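Local coordinates for protein adenylyltransferase and sulfurtransferase uba4 (Chaetomium thermophilum, PDB 6YUB) that probably adenylates and then sulfurates Urm1 and the molybdopterin-synthase sulfur carrier, for tRNA thiolation and molybdenum cofactor synthesis, this chain being its ThiF-family adenylyltransferase part, at residues G43-P48 against V216-E221; V127-T132 against G220-I225. All coordinates share one frame; numbering follows the deposited sequence.

Interaction 1 (G43-P48 against V216-E221); sequences GGLGCP and VAQAGE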
loop_
_atom_site.group_PDB
_atom_site.type_symbol
_atom_site.label_atom_id
_atom_site.label_comp_id
_atom_site.label_asym_id
_atom_site.label_seq_id
_atom_site.Cartn_x
_atom_site.Cartn_y
_atom_site.Cartn_z
ATOM N N GLY B 43 -7.913 -2.267 16.355
ATOM C CA GLY B 43 -7.755 -0.885 15.945
ATOM C C GLY B 43 -7.432 -0.707 14.473
ATOM O O GLY B 43 -8.056 -1.336 13.612
ATOM N N GLY B 44 -6.439 0.137 14.173
ATOM C CA GLY B 44 -6.156 0.481 12.789
ATOM C C GLY B 44 -5.715 -0.710 11.961
ATOM O O GLY B 44 -6.056 -0.821 10.778
ATOM N N LEU B 45 -4.928 -1.600 12.557
ATOM C CA LEU B 45 -4.533 -2.820 11.866
ATOM C C LEU B 45 -5.634 -3.873 11.933
ATOM O O LEU B 45 -5.909 -4.554 10.938
ATOM C CB LEU B 45 -3.237 -3.365 12.467
ATOM C CG LEU B 45 -1.965 -2.559 12.205
ATOM C CD1 LEU B 45 -0.845 -2.992 13.138
ATOM C CD2 LEU B 45 -1.532 -2.701 10.743
ATOM N N GLY B 46 -6.295 -3.995 13.083
ATOM C CA GLY B 46 -7.246 -5.073 13.278
ATOM C C GLY B 46 -8.546 -4.905 12.511
ATOM O O GLY B 46 -9.148 -5.898 12.092
ATOM N N CYS B 47 -9.004 -3.667 12.335
ATOM C CA CYS B 47 -10.291 -3.459 11.666
ATOM C C CYS B 47 -10.267 -3.916 10.215
ATOM O O CYS B 47 -11.139 -4.724 9.835
ATOM C CB CYS B 47 -10.693 -1.979 11.762
ATOM S SG CYS B 47 -11.260 -1.471 13.404
ATOM N N PRO B 48 -9.337 -3.465 9.367
ATOM C CA PRO B 48 -9.333 -3.954 7.979
ATOM C C PRO B 48 -9.050 -5.442 7.869
ATOM O O PRO B 48 -9.652 -6.126 7.032
ATOM C CB PRO B 48 -8.237 -3.105 7.308
ATOM C CG PRO B 48 -7.402 -2.575 8.438
ATOM C CD PRO B 48 -8.348 -2.395 9.591
ATOM N N VAL B 216 -5.120 -4.886 5.523
ATOM C CA VAL B 216 -5.621 -5.650 4.385
ATOM C C VAL B 216 -4.592 -6.683 3.953
ATOM O O VAL B 216 -4.925 -7.846 3.697
ATOM C CB VAL B 216 -6.000 -4.704 3.230
ATOM C CG1 VAL B 216 -6.292 -5.498 1.962
ATOM C CG2 VAL B 216 -7.200 -3.850 3.615
ATOM N N ALA B 217 -3.319 -6.283 3.883
ATOM C CA ALA B 217 -2.261 -7.223 3.531
ATOM C C ALA B 217 -2.199 -8.387 4.517
ATOM O O ALA B 217 -1.974 -9.535 4.117
ATOM C CB ALA B 217 -0.917 -6.496 3.480
ATOM N N GLN B 218 -2.413 -8.112 5.809
ATOM C CA GLN B 218 -2.416 -9.183 6.799
ATOM C C GLN B 218 -3.496 -10.213 6.503
ATOM O O GLN B 218 -3.256 -11.423 6.612
ATOM C CB GLN B 218 -2.633 -8.606 8.195
ATOM C CG GLN B 218 -1.392 -8.200 8.923
ATOM C CD GLN B 218 -1.703 -7.689 10.318
ATOM O OE1 GLN B 218 -2.287 -6.619 10.480
ATOM N NE2 GLN B 218 -1.323 -8.459 11.329
ATOM N N ALA B 219 -4.703 -9.753 6.154
ATOM C CA ALA B 219 -5.773 -10.679 5.809
ATOM C C ALA B 219 -5.413 -11.484 4.569
ATOM O O ALA B 219 -5.621 -12.702 4.527
ATOM C CB ALA B 219 -7.084 -9.916 5.602
ATOM N N GLY B 220 -4.856 -10.825 3.555
ATOM C CA GLY B 220 -4.455 -11.542 2.356
ATOM C C GLY B 220 -3.478 -12.665 2.644
ATOM O O GLY B 220 -3.517 -13.718 1.998
ATOM N N GLU B 221 -2.593 -12.464 3.628
ATOM C CA GLU B 221 -1.620 -13.497 3.959
ATOM C C GLU B 221 -2.272 -14.643 4.718
ATOM O O GLU B 221 -2.012 -15.817 4.420
ATOM C CB GLU B 221 -0.469 -12.899 4.763
ATOM C CG GLU B 221 0.403 -11.959 3.959
ATOM C CD GLU B 221 0.895 -12.597 2.669
ATOM O OE1 GLU B 221 1.628 -13.606 2.738
ATOM O OE2 GLU B 221 0.531 -12.088 1.583
#
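Leu45 and Gln218 meet with their side chains crossed at about a right angle, and the amide oxygen does the touching: Gln218 OE1 lies 3.9 Å from Leu45 CB and 4.0 Å from Leu45 CD2. The amide is held through its other arm, for Gln218 NE2 donates to the backbone oxygens of Asp130 and Val153. With the nitrogen gripped twice, OE1 is left facing the leucine, buried and without a polar partner in the model. Three residues on, Pro48 directs its CB toward helix 208-228 and sets that atom 3.9 Å from Val216 CG2. That methyl reaches the proline because CG1 takes the place anti to the backbone N (chi1 170°), which leaves CG2 beside that nitrogen; Pro48 CB is also 4.0 Å from Val216 N. Leu45 follows predicted ATP-binding Gly44 in a turn consistent with the Rossmann-type glycine-rich pattern, and its side chain also touches Asp133, likewise predicted to bind ATP, so the contact probably lies behind the nucleotide site. Around it, Ala155 of strand 152-158 and Leu164 of strand 161-167 pack on Gln218, whereas Tyr52 of helix 46-56 covers Val216 and Ala219 of helix 208-228.

Interaction 2 (V127-T132 against G220-I225); sequences VILDCT and GEAIKI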
loop_
_atom_site.group_PDB
_atom_site.type_symbol
_atom_site.label_atom_id
_atom_site.label_comp_id
_atom_site.label_asym_id
_atom_site.label_seq_id
_atom_site.Cartn_x
_atom_site.Cartn_y
_atom_site.Cartn_z
ATOM N N VAL B 127 -4.020 -19.692 13.037
ATOM C CA VAL B 127 -3.152 -18.638 12.531
ATOM C C VAL B 127 -3.311 -17.419 13.425
ATOM O O VAL B 127 -4.432 -17.050 13.795
ATOM C CB VAL B 127 -3.476 -18.278 11.067
ATOM C CG1 VAL B 127 -2.633 -17.095 10.612
ATOM C CG2 VAL B 127 -3.256 -19.481 10.170
ATOM N N ILE B 128 -2.190 -16.793 13.771
ATOM C CA ILE B 128 -2.176 -15.654 14.682
ATOM C C ILE B 128 -1.828 -14.406 13.885
ATOM O O ILE B 128 -0.860 -14.403 13.122
ATOM C CB ILE B 128 -1.177 -15.853 15.837
ATOM C CG1 ILE B 128 -1.340 -17.234 16.469
ATOM C CG2 ILE B 128 -1.352 -14.763 16.866
ATOM C CD1 ILE B 128 -2.727 -17.539 16.956
ATOM N N LEU B 129 -2.608 -13.347 14.067
ATOM C CA LEU B 129 -2.308 -12.040 13.498
ATOM C C LEU B 129 -2.060 -11.069 14.642
ATOM O O LEU B 129 -2.930 -10.878 15.507
ATOM C CB LEU B 129 -3.445 -11.552 12.606
ATOM C CG LEU B 129 -3.473 -12.071 11.162
ATOM C CD1 LEU B 129 -3.597 -13.584 11.140
ATOM C CD2 LEU B 129 -4.616 -11.426 10.376
ATOM N N ASP B 130 -0.872 -10.475 14.668
ATOM C CA ASP B 130 -0.541 -9.448 15.650
ATOM C C ASP B 130 -0.928 -8.089 15.074
ATOM O O ASP B 130 -0.265 -7.584 14.161
ATOM C CB ASP B 130 0.943 -9.483 16.007
ATOM C CG ASP B 130 1.439 -8.156 16.562
ATOM O OD1 ASP B 130 0.891 -7.693 17.588
ATOM O OD2 ASP B 130 2.361 -7.565 15.959
ATOM N N CYS B 131 -2.013 -7.510 15.589
ATOM C CA CYS B 131 -2.453 -6.173 15.217
ATOM C C CYS B 131 -2.348 -5.190 16.382
ATOM O O CYS B 131 -3.049 -4.171 16.403
ATOM C CB CYS B 131 -3.885 -6.210 14.691
ATOM S SG CYS B 131 -4.178 -7.378 13.323
ATOM N N THR B 132 -1.472 -5.479 17.356
ATOM C CA THR B 132 -1.390 -4.662 18.560
ATOM C C THR B 132 -0.731 -3.314 18.298
ATOM O O THR B 132 -1.088 -2.319 18.941
ATOM C CB THR B 132 -0.604 -5.406 19.648
ATOM O OG1 THR B 132 0.755 -5.599 19.213
ATOM C CG2 THR B 132 -1.235 -6.760 19.940
ATOM N N GLY B 220 -4.856 -10.825 3.555
ATOM C CA GLY B 220 -4.455 -11.542 2.356
ATOM C C GLY B 220 -3.478 -12.665 2.644
ATOM O O GLY B 220 -3.517 -13.718 1.998
ATOM N N GLU B 221 -2.593 -12.464 3.628
ATOM C CA GLU B 221 -1.620 -13.497 3.959
ATOM C C GLU B 221 -2.272 -14.643 4.718
ATOM O O GLU B 221 -2.012 -15.817 4.420
ATOM C CB GLU B 221 -0.469 -12.899 4.763
ATOM C CG GLU B 221 0.403 -11.959 3.959
ATOM C CD GLU B 221 0.895 -12.597 2.669
ATOM O OE1 GLU B 221 1.628 -13.606 2.738
ATOM O OE2 GLU B 221 0.531 -12.088 1.583
ATOM N N ALA B 222 -3.121 -14.324 5.703
ATOM C CA ALA B 222 -3.822 -15.367 6.441
ATOM C C ALA B 222 -4.635 -16.247 5.502
ATOM O O ALA B 222 -4.679 -17.472 5.666
ATOM C CB ALA B 222 -4.725 -14.745 7.505
ATOM N N ILE B 223 -5.291 -15.636 4.512
ATOM C CA ILE B 223 -6.058 -16.402 3.536
ATOM C C ILE B 223 -5.135 -17.291 2.713
ATOM O O ILE B 223 -5.439 -18.465 2.470
ATOM C CB ILE B 223 -6.886 -15.452 2.648
ATOM C CG1 ILE B 223 -8.006 -14.812 3.477
ATOM C CG2 ILE B 223 -7.457 -16.192 1.450
ATOM C CD1 ILE B 223 -8.748 -13.685 2.774
ATOM N N LYS B 224 -3.994 -16.751 2.273
ATOM C CA LYS B 224 -3.011 -17.564 1.557
ATOM C C LYS B 224 -2.630 -18.804 2.358
ATOM O O LYS B 224 -2.633 -19.928 1.840
ATOM C CB LYS B 224 -1.750 -16.751 1.264
ATOM C CG LYS B 224 -1.856 -15.745 0.138
ATOM C CD LYS B 224 -0.489 -15.103 -0.082
ATOM C CE LYS B 224 -0.584 -13.807 -0.857
ATOM N NZ LYS B 224 0.732 -13.104 -0.869
ATOM N N ILE B 225 -2.287 -18.607 3.637
ATOM C CA ILE B 225 -1.810 -19.711 4.464
ATOM C C ILE B 225 -2.860 -20.809 4.549
ATOM O O ILE B 225 -2.565 -21.993 4.345
ATOM C CB ILE B 225 -1.421 -19.198 5.863
ATOM C CG1 ILE B 225 -0.210 -18.268 5.762
ATOM C CG2 ILE B 225 -1.144 -20.370 6.795
ATOM C CD1 ILE B 225 0.052 -17.457 7.017
#
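The hydrophobic layer between a central strand and a helix lying over the sheet, a basic element of the Rossmann-like ThiF fold, is built here from Val127, Leu129, Ala222 and Ile225. Strand 127-130 and the helical segment 220-225 run nearly antiparallel, at 169°, their axes 9.7 Å apart at closest approach. The small Ala222 takes the middle: its CB sits 4.0 Å from Leu129 CD1 and 4.4 Å from Val127 CG1, so one methyl bridges two strand residues of the same face. Val127 divides its branches. CG1, anti to the backbone N (chi1 175°), goes to the alanine, while CG2 lies 4.1 Å from Ile225 CG2, a methyl-to-methyl contact one helical turn further on. No hydrogen bond crosses the interface; all four touching residues are buried and apolar. In the mixed sheet the strand lies between 36-40 and 152-158, and Leu53 of helix 46-56 closes over both Leu129 and Ala222. At the end of the strand the chain turns at Asp130, whose OD1 accepts Thr132 N at 3.2 Å in an Asx turn, from well above the carboxylate plane, and Thr132 OG1 at 2.7 Å through the syn lone pair. Asp133 and Asn134, predicted to bind ATP, follow directly. Away from the strand, Lys224 NZ forms a salt bridge with Glu221 OE2 (2.7 Å), beside a chain of another protein in the assembly.

From the N terminus, the chain first passes through the glycine-rich turn at 43-48, then strand 127-130 and its turn, and finally helix 208-228, on which both contacts end. Interaction 1 closes the longer loop, with 167 residues between its segments, and interaction 2 a shorter one of 87. Because 220-225 continues past 216-221, overlapping it at Gly220 and Glu221, the two loops cross instead of nesting. Their centres are 8 Å apart and they touch directly: Leu45 CB packs on Cys131 CB at 3.7 Å. One helix thus joins the start of helix 46-56 to the middle of the sheet, beside the predicted ATP site.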